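Local coordinates for protein putative phosphomethylpyrimidine kinase (Bacteroides thetaiotaomicron, PDB 3MBH) that probably phosphorylates pyridoxal with ATP, as other pyridoxal kinases of the ribokinase superfamily do, and binds pyridoxal in its active-site pocket, at residues 113-118 against 151-156; 120-125 against 144-149; 157-162 against 168-173. All blocks are in the same frame, centred on the assembly; numbering follows the deposited sequence. Where two conformers were deposited one is given.

Contact 1 of 3, residues 113-118 against 151-156; sequences PVLGDN and FYLLDE. With PXL (3-hydroxy-5-(hydroxymethyl)-2-methylisonicotinaldehyde), chain G.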
loop_
_atom_site.group_PDB
_atom_site.type_symbol
_atom_site.label_atom_id
_atom_site.label_comp_id
_atom_site.label_asym_id
_atom_site.label_seq_id
_atom_site.Cartn_x
_atom_site.Cartn_y
_atom_site.Cartn_z
ATOM N N PRO A 113 -29.824 15.707 -7.230
ATOM C CA PRO A 113 -31.124 16.312 -6.985
ATOM C C PRO A 113 -31.878 15.624 -5.827
ATOM O O PRO A 113 -32.895 14.969 -6.065
ATOM C CB PRO A 113 -31.845 16.140 -8.339
ATOM C CG PRO A 113 -31.329 14.841 -8.830
ATOM C CD PRO A 113 -29.873 14.737 -8.327
ATOM N N VAL A 114 -31.377 15.808 -4.608
ATOM C CA VAL A 114 -31.848 15.116 -3.405
ATOM C C VAL A 114 -33.303 15.532 -3.087
ATOM O O VAL A 114 -33.571 16.667 -2.664
ATOM C CB VAL A 114 -30.892 15.352 -2.211
ATOM C CG1 VAL A 114 -31.391 14.613 -0.889
ATOM C CG2 VAL A 114 -29.430 14.904 -2.559
ATOM N N LEU A 115 -34.247 14.603 -3.309
ATOM C CA LEU A 115 -35.679 14.859 -3.087
ATOM C C LEU A 115 -36.432 13.739 -2.376
ATOM O O LEU A 115 -37.407 14.003 -1.655
ATOM C CB LEU A 115 -36.379 15.115 -4.403
ATOM C CG LEU A 115 -35.975 16.348 -5.221
ATOM C CD1 LEU A 115 -36.500 16.160 -6.630
ATOM C CD2 LEU A 115 -36.464 17.659 -4.505
ATOM N N GLY A 116 -35.985 12.504 -2.579
ATOM C CA GLY A 116 -36.683 11.348 -2.054
ATOM C C GLY A 116 -36.122 10.014 -2.525
ATOM O O GLY A 116 -35.113 9.942 -3.225
ATOM N N ASP A 117 -36.770 8.945 -2.112
ATOM C CA ASP A 117 -36.358 7.603 -2.500
ATOM C C ASP A 117 -37.541 6.712 -2.174
ATOM O O ASP A 117 -38.478 7.134 -1.493
ATOM C CB ASP A 117 -35.137 7.137 -1.712
ATOM C CG ASP A 117 -34.321 6.061 -2.442
ATOM O OD1 ASP A 117 -34.771 5.492 -3.471
ATOM O OD2 ASP A 117 -33.214 5.799 -1.963
ATOM N N ASN A 118 -37.476 5.491 -2.687
ATOM C CA ASN A 118 -38.534 4.512 -2.556
ATOM C C ASN A 118 -39.863 5.034 -2.948
ATOM O O ASN A 118 -40.824 4.717 -2.304
ATOM C CB ASN A 118 -38.634 4.009 -1.125
ATOM C CG ASN A 118 -37.361 3.324 -0.629
ATOM O OD1 ASN A 118 -36.828 3.716 0.403
ATOM N ND2 ASN A 118 -36.918 2.257 -1.299
ATOM N N PHE A 151 -38.411 10.671 -11.741
ATOM C CA PHE A 151 -39.800 10.891 -12.129
ATOM C C PHE A 151 -40.325 12.221 -11.539
ATOM O O PHE A 151 -41.055 12.936 -12.216
ATOM C CB PHE A 151 -40.652 9.691 -11.751
ATOM C CG PHE A 151 -40.410 8.499 -12.631
ATOM C CD1 PHE A 151 -40.791 8.524 -13.962
ATOM C CD2 PHE A 151 -39.800 7.377 -12.148
ATOM C CE1 PHE A 151 -40.553 7.455 -14.778
ATOM C CE2 PHE A 151 -39.557 6.277 -12.974
ATOM C CZ PHE A 151 -39.926 6.326 -14.274
ATOM N N TYR A 152 -39.883 12.598 -10.336
ATOM C CA TYR A 152 -40.217 13.935 -9.802
ATOM C C TYR A 152 -39.672 15.056 -10.711
ATOM O O TYR A 152 -40.380 15.995 -11.037
ATOM C CB TYR A 152 -39.710 14.098 -8.373
ATOM C CG TYR A 152 -40.666 13.499 -7.354
ATOM C CD1 TYR A 152 -41.969 14.004 -7.201
ATOM C CD2 TYR A 152 -40.285 12.427 -6.547
ATOM C CE1 TYR A 152 -42.839 13.435 -6.248
ATOM C CE2 TYR A 152 -41.148 11.852 -5.642
ATOM C CZ TYR A 152 -42.416 12.354 -5.498
ATOM O OH TYR A 152 -43.247 11.784 -4.560
ATOM N N LEU A 153 -38.445 14.908 -11.194
ATOM C CA LEU A 153 -37.853 15.910 -12.078
ATOM C C LEU A 153 -38.581 15.990 -13.421
ATOM O O LEU A 153 -38.797 17.085 -13.922
ATOM C CB LEU A 153 -36.382 15.657 -12.317
ATOM C CG LEU A 153 -35.484 15.905 -11.116
ATOM C CD1 LEU A 153 -34.090 15.345 -11.276
ATOM C CD2 LEU A 153 -35.465 17.411 -10.813
ATOM N N LEU A 154 -38.969 14.846 -13.989
ATOM C CA LEU A 154 -39.693 14.834 -15.254
ATOM C C LEU A 154 -41.209 15.120 -15.101
ATOM O O LEU A 154 -41.902 15.250 -16.099
ATOM C CB LEU A 154 -39.474 13.500 -15.947
ATOM C CG LEU A 154 -38.054 13.222 -16.433
ATOM C CD1 LEU A 154 -37.988 11.890 -17.118
ATOM C CD2 LEU A 154 -37.575 14.307 -17.380
ATOM N N ASP A 155 -41.709 15.210 -13.867
ATOM C CA ASP A 155 -43.116 15.438 -13.588
ATOM C C ASP A 155 -43.935 14.347 -14.254
ATOM O O ASP A 155 -44.823 14.632 -15.031
ATOM C CB ASP A 155 -43.554 16.837 -14.070
ATOM C CG ASP A 155 -44.878 17.305 -13.457
ATOM O OD1 ASP A 155 -45.085 17.139 -12.227
ATOM O OD2 ASP A 155 -45.703 17.895 -14.203
ATOM N N GLU A 156 -43.591 13.104 -13.959
ATOM C CA GLU A 156 -44.301 11.939 -14.428
ATOM C C GLU A 156 -44.443 10.978 -13.249
ATOM O O GLU A 156 -43.612 10.965 -12.352
ATOM C CB GLU A 156 -43.531 11.241 -15.534
ATOM C CG GLU A 156 -43.376 12.033 -16.807
ATOM C CD GLU A 156 -44.661 12.120 -17.608
ATOM O OE1 GLU A 156 -45.160 11.063 -18.053
ATOM O OE2 GLU A 156 -45.184 13.243 -17.806
HETATM O OP4 PXL G . -28.676 12.737 0.433
HETATM C C5A PXL G . -29.504 12.018 1.335
HETATM C C5 PXL G . -29.791 12.903 2.553
HETATM C C6 PXL G . -29.073 14.026 2.912
HETATM N N1 PXL G . -29.400 14.765 3.972
HETATM C C2 PXL G . -30.400 14.514 4.842
HETATM C C3 PXL G . -31.228 13.329 4.576
HETATM C C4 PXL G . -30.908 12.530 3.370
HETATM C C4A PXL G . -31.596 11.296 2.997
HETATM O O4A PXL G . -32.266 10.860 3.879
HETATM O O3 PXL G . -32.290 12.969 5.314
HETATM C C2A PXL G . -30.545 15.469 6.015
#
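Pro-113 and Leu-153 meet at about a right angle: CD1 of the leucine reaches the rim of the proline ring, 3.7 Å from Pro-113 CG. Next to this pair, Leu-115 CD1 lies 4.2 Å from Tyr-152 CB, at the root of the tyrosine side chain and not on its ring, and it also approaches the second methyl of Leu-153. With its CG anti to the carbonyl carbon (chi1 -70°), Leu-153 sends its branched end to the 113-118 segment, one methyl for each partner. Branched aliphatic side chains and a compact proline suit this buried seam, where Met-129 and Met-133 of helix 127-136 add further apolar cover.

Polar links lie beside the seam. Arg-134 binds the carbonyl of Tyr-152 and pairs with Asp-155. Asp-155, at positive phi, ends the helix in a Schellman motif, with Glu-156 N bonded to Phe-151 O at 3.1 Å.

On the ligand side Val-114 CG1 stands 3.6 Å from pyridoxal OP4. Val-114, between the two packing residues, lines the pyridoxal pocket, while Pro-113 and Leu-115 fix its loop to helix 147-154, in the ribokinase-like fold.

Contact 2 of 3, residues 120-125 against 144-149; sequences RLYTNF and TPNLTE. With PXL (3-hydroxy-5-(hydroxymethyl)-2-methylisonicotinaldehyde), chain G.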
loop_
_atom_site.group_PDB
_atom_site.type_symbol
_atom_site.label_atom_id
_atom_site.label_comp_id
_atom_site.label_asym_id
_atom_site.label_seq_id
_atom_site.Cartn_x
_atom_site.Cartn_y
_atom_site.Cartn_z
ATOM N N ARG A 120 -41.153 8.036 -2.726
ATOM C CA ARG A 120 -41.759 9.071 -1.897
ATOM C C ARG A 120 -40.757 10.201 -1.731
ATOM O O ARG A 120 -39.563 9.954 -1.756
ATOM C CB ARG A 120 -42.038 8.501 -0.485
ATOM C CG ARG A 120 -42.983 7.327 -0.452
ATOM C CD ARG A 120 -43.225 6.841 0.981
ATOM N NE ARG A 120 -41.967 6.514 1.685
ATOM C CZ ARG A 120 -41.410 5.295 1.752
ATOM N NH1 ARG A 120 -41.979 4.230 1.164
ATOM N NH2 ARG A 120 -40.266 5.135 2.416
ATOM N N LEU A 121 -41.226 11.409 -1.496
ATOM C CA LEU A 121 -40.326 12.499 -1.059
ATOM C C LEU A 121 -39.790 12.318 0.338
ATOM O O LEU A 121 -40.469 11.770 1.184
ATOM C CB LEU A 121 -41.057 13.835 -1.114
ATOM C CG LEU A 121 -41.522 14.303 -2.502
ATOM C CD1 LEU A 121 -42.492 15.531 -2.380
ATOM C CD2 LEU A 121 -40.322 14.626 -3.403
ATOM N N TYR A 122 -38.598 12.844 0.626
ATOM C CA TYR A 122 -38.100 12.850 2.000
ATOM C C TYR A 122 -38.936 13.743 2.943
ATOM O O TYR A 122 -39.651 14.670 2.510
ATOM C CB TYR A 122 -36.649 13.305 2.070
ATOM C CG TYR A 122 -35.657 12.388 1.405
ATOM C CD1 TYR A 122 -35.680 11.013 1.622
ATOM C CD2 TYR A 122 -34.726 12.906 0.518
ATOM C CE1 TYR A 122 -34.739 10.177 1.021
ATOM C CE2 TYR A 122 -33.796 12.065 -0.134
ATOM C CZ TYR A 122 -33.791 10.723 0.152
ATOM O OH TYR A 122 -32.890 9.934 -0.483
ATOM N N THR A 123 -38.832 13.481 4.243
ATOM C CA THR A 123 -39.770 14.077 5.221
ATOM C C THR A 123 -39.728 15.598 5.114
ATOM O O THR A 123 -38.630 16.209 5.081
ATOM C CB THR A 123 -39.376 13.679 6.667
ATOM O OG1 THR A 123 -39.410 12.257 6.752
ATOM C CG2 THR A 123 -40.307 14.293 7.730
ATOM N N ASN A 124 -40.903 16.189 5.048
ATOM C CA ASN A 124 -41.065 17.636 4.946
ATOM C C ASN A 124 -40.758 18.217 3.563
ATOM O O ASN A 124 -40.886 19.396 3.392
ATOM C CB ASN A 124 -40.252 18.372 6.021
ATOM C CG ASN A 124 -40.721 18.043 7.436
ATOM O OD1 ASN A 124 -41.872 17.671 7.657
ATOM N ND2 ASN A 124 -39.817 18.152 8.384
ATOM N N PHE A 125 -40.376 17.417 2.577
ATOM C CA PHE A 125 -40.291 17.909 1.211
ATOM C C PHE A 125 -41.683 17.859 0.595
ATOM O O PHE A 125 -42.467 16.991 0.918
ATOM C CB PHE A 125 -39.282 17.065 0.383
ATOM C CG PHE A 125 -37.841 17.417 0.621
ATOM C CD1 PHE A 125 -37.445 18.118 1.731
ATOM C CD2 PHE A 125 -36.866 17.025 -0.273
ATOM C CE1 PHE A 125 -36.113 18.416 1.933
ATOM C CE2 PHE A 125 -35.549 17.326 -0.068
ATOM C CZ PHE A 125 -35.164 18.009 1.041
ATOM N N THR A 144 -27.206 13.332 -10.626
ATOM C CA THR A 144 -27.243 11.957 -10.200
ATOM C C THR A 144 -28.593 11.547 -9.506
ATOM O O THR A 144 -28.600 10.961 -8.429
ATOM C CB THR A 144 -26.085 11.676 -9.262
ATOM O OG1 THR A 144 -26.115 12.577 -8.146
ATOM C CG2 THR A 144 -24.694 11.827 -10.025
ATOM N N PRO A 145 -29.728 11.832 -10.137
ATOM C CA PRO A 145 -30.988 11.368 -9.543
ATOM C C PRO A 145 -31.104 9.860 -9.371
ATOM O O PRO A 145 -30.675 9.111 -10.265
ATOM C CB PRO A 145 -32.011 11.719 -10.579
ATOM C CG PRO A 145 -31.219 11.876 -11.873
ATOM C CD PRO A 145 -29.875 12.302 -11.514
ATOM N N ASN A 146 -31.768 9.434 -8.294
ATOM C CA ASN A 146 -32.282 8.081 -8.213
ATOM C C ASN A 146 -33.567 7.981 -9.003
ATOM O O ASN A 146 -34.086 8.991 -9.466
ATOM C CB ASN A 146 -32.441 7.578 -6.772
ATOM C CG ASN A 146 -33.425 8.373 -5.949
ATOM O OD1 ASN A 146 -34.457 8.859 -6.457
ATOM N ND2 ASN A 146 -33.144 8.473 -4.639
ATOM N N LEU A 147 -34.111 6.775 -9.143
ATOM C CA LEU A 147 -35.284 6.598 -10.001
ATOM C C LEU A 147 -36.483 7.453 -9.539
ATOM O O LEU A 147 -37.218 8.072 -10.354
ATOM C CB LEU A 147 -35.664 5.104 -10.092
ATOM C CG LEU A 147 -36.672 4.798 -11.185
ATOM C CD1 LEU A 147 -36.043 5.141 -12.514
ATOM C CD2 LEU A 147 -37.111 3.357 -11.108
ATOM N N THR A 148 -36.664 7.527 -8.224
ATOM C CA THR A 148 -37.712 8.348 -7.645
ATOM C C THR A 148 -37.577 9.809 -8.065
ATOM O O THR A 148 -38.536 10.424 -8.533
ATOM C CB THR A 148 -37.678 8.275 -6.110
ATOM O OG1 THR A 148 -37.894 6.921 -5.687
ATOM C CG2 THR A 148 -38.769 9.181 -5.488
ATOM N N GLU A 149 -36.383 10.335 -7.872
ATOM C CA GLU A 149 -36.054 11.710 -8.168
ATOM C C GLU A 149 -36.184 11.965 -9.665
ATOM O O GLU A 149 -36.627 13.044 -10.074
ATOM C CB GLU A 149 -34.657 12.036 -7.651
ATOM C CG GLU A 149 -34.614 12.044 -6.168
ATOM C CD GLU A 149 -33.235 11.898 -5.555
ATOM O OE1 GLU A 149 -32.249 11.502 -6.244
ATOM O OE2 GLU A 149 -33.161 12.232 -4.364
HETATM O OP4 PXL G . -28.676 12.737 0.433
HETATM C C5A PXL G . -29.504 12.018 1.335
HETATM C C5 PXL G . -29.791 12.903 2.553
HETATM C C6 PXL G . -29.073 14.026 2.912
HETATM N N1 PXL G . -29.400 14.765 3.972
HETATM C C2 PXL G . -30.400 14.514 4.842
HETATM C C3 PXL G . -31.228 13.329 4.576
HETATM C C4 PXL G . -30.908 12.530 3.370
HETATM C C4A PXL G . -31.596 11.296 2.997
HETATM O O4A PXL G . -32.266 10.860 3.879
HETATM O O3 PXL G . -32.290 12.969 5.314
HETATM C C2A PXL G . -30.545 15.469 6.015
HETATM O O HOH W 1 -31.425 10.997 -2.554
#
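Tyr-122 and Glu-149 are joined by a single water; Glu-149 OE2 lies oblique to the phenol ring, 4.3 Å from Tyr-122 CE2. The water lies in the plane of the ring at its hydroxyl edge, 2.8 Å from Tyr-122 OH, and donates to Glu-149 OE2 at the same length. A tyrosine suits this place because it offers a polar end to the water and a broad face to the ligand: pyridoxal C4A sits over one face, displaced toward the rim and 3.6 Å from Tyr-122 CZ. The aldehyde carbon therefore lies over the hydroxyl-bearing end of the ring.

Glu-149 is buried, and its two oxygens do different work. OE2 takes the water and the backbone N-H of Leu-115, while OE1 turns back to accept from Asn-146 N at 3.0 Å, 26° out of the carboxylate plane. In return Glu-149 N donates to Asn-146 OD1 at 2.8 Å, with a C=O...donor angle of 167°. Asparagine is apt at this N-cap: its oxygen serves the first turn while ND2 remains available to bond the carbonyl of Gly-116.

One residue earlier in the helix, Thr-148 presents its methyl to the backbone of Arg-120, CG2 lying 3.8 Å from Arg-120 N. OG1 is anti to the carbonyl carbon (chi1 -61°), which leaves CG2 anti to the backbone N and turned to Arg-120, while OG1 binds the amide of Gly-119; the beta-branch thus serves the hairpin with both its arms.

The reciprocal bonds of Asn-146 and Glu-149 make a capping box at the start of helix 147-154, and the same glutamate, through its water, joins that helix to the tyrosine wall of the pyridoxal site.

Contact 3 of 3, residues 157-162 against 168-173; sequences PYKADS and KEYLRL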
loop_
_atom_site.group_PDB
_atom_site.type_symbol
_atom_site.label_atom_id
_atom_site.label_comp_id
_atom_site.label_asym_id
_atom_site.label_seq_id
_atom_site.Cartn_x
_atom_site.Cartn_y
_atom_site.Cartn_z
ATOM N N PRO A 157 -45.489 10.147 -13.251
ATOM C CA PRO A 157 -45.679 9.261 -12.107
ATOM C C PRO A 157 -44.591 8.197 -12.042
ATOM O O PRO A 157 -44.108 7.742 -13.086
ATOM C CB PRO A 157 -47.040 8.601 -12.370
ATOM C CG PRO A 157 -47.594 9.229 -13.581
ATOM C CD PRO A 157 -46.544 10.018 -14.268
ATOM N N TYR A 158 -44.222 7.839 -10.816
ATOM C CA TYR A 158 -43.225 6.821 -10.539
ATOM C C TYR A 158 -43.581 5.539 -11.258
ATOM O O TYR A 158 -44.733 5.112 -11.238
ATOM C CB TYR A 158 -43.115 6.569 -9.018
ATOM C CG TYR A 158 -42.040 5.563 -8.688
ATOM C CD1 TYR A 158 -40.713 5.955 -8.606
ATOM C CD2 TYR A 158 -42.328 4.217 -8.531
ATOM C CE1 TYR A 158 -39.696 5.036 -8.358
ATOM C CE2 TYR A 158 -41.309 3.285 -8.273
ATOM C CZ TYR A 158 -40.007 3.701 -8.180
ATOM O OH TYR A 158 -38.970 2.816 -7.954
ATOM N N LYS A 159 -42.602 4.909 -11.885
ATOM C CA LYS A 159 -42.827 3.631 -12.568
ATOM C C LYS A 159 -41.624 2.726 -12.269
ATOM O O LYS A 159 -40.485 3.100 -12.543
ATOM C CB LYS A 159 -43.001 3.919 -14.060
ATOM C CG LYS A 159 -43.307 2.774 -14.972
ATOM C CD LYS A 159 -43.509 3.297 -16.427
ATOM C CE LYS A 159 -43.928 2.212 -17.409
ATOM N NZ LYS A 159 -42.896 1.164 -17.689
ATOM N N ALA A 160 -41.856 1.544 -11.692
ATOM C CA ALA A 160 -40.728 0.623 -11.386
ATOM C C ALA A 160 -40.265 -0.244 -12.562
ATOM O O ALA A 160 -39.161 -0.749 -12.536
ATOM C CB ALA A 160 -41.075 -0.254 -10.186
ATOM N N ASP A 161 -41.081 -0.423 -13.591
ATOM C CA ASP A 161 -40.713 -1.353 -14.675
ATOM C C ASP A 161 -40.587 -0.608 -15.998
ATOM O O ASP A 161 -41.412 -0.801 -16.906
ATOM C CB ASP A 161 -41.724 -2.530 -14.792
ATOM N N SER A 162 -39.574 0.253 -16.106
ATOM C CA SER A 162 -39.219 0.873 -17.389
ATOM C C SER A 162 -38.189 0.024 -18.116
ATOM O O SER A 162 -37.376 -0.592 -17.478
ATOM C CB SER A 162 -38.654 2.288 -17.216
ATOM O OG SER A 162 -39.653 3.186 -16.737
ATOM N N LYS A 168 -33.140 5.135 -21.572
ATOM C CA LYS A 168 -32.335 5.953 -22.499
ATOM C C LYS A 168 -33.032 7.272 -22.852
ATOM O O LYS A 168 -32.409 8.341 -22.877
ATOM C CB LYS A 168 -31.994 5.164 -23.770
ATOM C CG LYS A 168 -30.940 4.068 -23.541
ATOM C CD LYS A 168 -30.598 3.242 -24.783
ATOM C CE LYS A 168 -29.608 3.925 -25.731
ATOM N NZ LYS A 168 -29.324 3.139 -27.045
ATOM N N GLU A 169 -34.342 7.192 -23.118
ATOM C CA GLU A 169 -35.150 8.385 -23.392
ATOM C C GLU A 169 -35.176 9.297 -22.172
ATOM O O GLU A 169 -35.014 10.485 -22.317
ATOM C CB GLU A 169 -36.583 8.027 -23.841
ATOM C CG GLU A 169 -37.119 8.759 -25.129
ATOM C CD GLU A 169 -37.059 10.318 -25.074
ATOM O OE1 GLU A 169 -35.917 10.881 -25.042
ATOM O OE2 GLU A 169 -38.149 10.986 -25.089
ATOM N N TYR A 170 -35.346 8.780 -20.958
ATOM C CA TYR A 170 -35.333 9.684 -19.800
ATOM C C TYR A 170 -33.974 10.408 -19.665
ATOM O O TYR A 170 -33.898 11.589 -19.328
ATOM C CB TYR A 170 -35.596 8.930 -18.504
ATOM C CG TYR A 170 -36.861 8.115 -18.406
ATOM C CD1 TYR A 170 -38.088 8.616 -18.822
ATOM C CD2 TYR A 170 -36.837 6.857 -17.792
ATOM C CE1 TYR A 170 -39.263 7.847 -18.687
ATOM C CE2 TYR A 170 -38.008 6.081 -17.669
ATOM C CZ TYR A 170 -39.209 6.578 -18.117
ATOM O OH TYR A 170 -40.352 5.791 -17.965
ATOM N N LEU A 171 -32.892 9.672 -19.900
ATOM C CA LEU A 171 -31.517 10.237 -19.801
ATOM C C LEU A 171 -31.374 11.429 -20.765
ATOM O O LEU A 171 -30.910 12.492 -20.404
ATOM C CB LEU A 171 -30.474 9.153 -20.087
ATOM C CG LEU A 171 -30.236 8.129 -18.964
ATOM C CD1 LEU A 171 -29.540 6.972 -19.568
ATOM C CD2 LEU A 171 -29.387 8.694 -17.772
ATOM N N ARG A 172 -31.804 11.211 -21.992
ATOM C CA ARG A 172 -31.735 12.236 -23.002
ATOM C C ARG A 172 -32.622 13.457 -22.663
ATOM O O ARG A 172 -32.199 14.592 -22.889
ATOM C CB ARG A 172 -32.084 11.598 -24.350
ATOM C CG ARG A 172 -32.152 12.533 -25.507
ATOM C CD ARG A 172 -30.863 13.280 -25.672
ATOM N NE ARG A 172 -30.826 13.958 -26.955
ATOM C CZ ARG A 172 -29.742 14.546 -27.439
ATOM N NH1 ARG A 172 -28.622 14.582 -26.714
ATOM N NH2 ARG A 172 -29.792 15.130 -28.629
ATOM N N LEU A 173 -33.829 13.232 -22.120
ATOM C CA LEU A 173 -34.754 14.336 -21.780
ATOM C C LEU A 173 -34.143 15.203 -20.696
ATOM O O LEU A 173 -34.208 16.421 -20.760
ATOM C CB LEU A 173 -36.095 13.840 -21.241
ATOM C CG LEU A 173 -37.148 13.269 -22.164
ATOM C CD1 LEU A 173 -38.357 12.871 -21.303
ATOM C CD2 LEU A 173 -37.584 14.254 -23.286
#
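The ring of Tyr-170 meets Ser-162 at its edge: the serine OG lies in the ring plane, 3.0 Å from Tyr-170 OH and 3.5 Å from Tyr-170 CE2. The ring also packs edge-to-face with Phe-151 and touches Leu-150 and Leu-154, all of helix 147-154. In the ribokinase-like alpha/beta fold, this surface contact holds the linker after helix 147-154 against helix 164-176, the helix it leads into.

The two hydroxyls are hydrogen-bonded, with the direction of donation left open. Tyrosine suits the position because its ring can pack against the apolar side chains of the neighbouring helix while its hydroxyl, at the far end, reaches the loop. Serine suits the other side, being small enough to bring a hydroxyl close to the ring edge; its CB lies 3.9 Å from Tyr-170 CE2. A phenylalanine in place of Tyr-170 would keep the ring but probably leave the hydroxyl of Ser-162 without this partner and the loop less firmly tied to the helix.

Leu-171, the next residue along the helix, packs on strands 181-189 and 195-202, so the helix is seated on the main sheet as the tyrosine reaches for the loop.

Lys-159 approaches more loosely. Its chain is extended through the first three torsions (chi1 -177°), which carries its aliphatic part past the phenol, with Lys-159 CD 4.3 Å from Tyr-170 OH.

From the N terminus, the chain first passes through 113-118, then turns back in the two-stranded hairpin 116-117/120-121 to reach 120-125. Helix 127-136 and strand 142-143 follow before 144-149 closes contact 2, and 151-156 closes contact 1 one turn later, so the loop of contact 2 lies wholly within that of contact 1. Both fasten the pyridoxal-side hairpin region to helix 147-154. Contact 3 comes afterwards, in series, closing a much shorter loop, made mostly of the first turn of helix 164-176, and so holding the linker from helix 147-154 against it. Phe-151 packs against the backbone at Pro-157 and Lys-159, and Tyr-158 lies against Leu-147 and Thr-148.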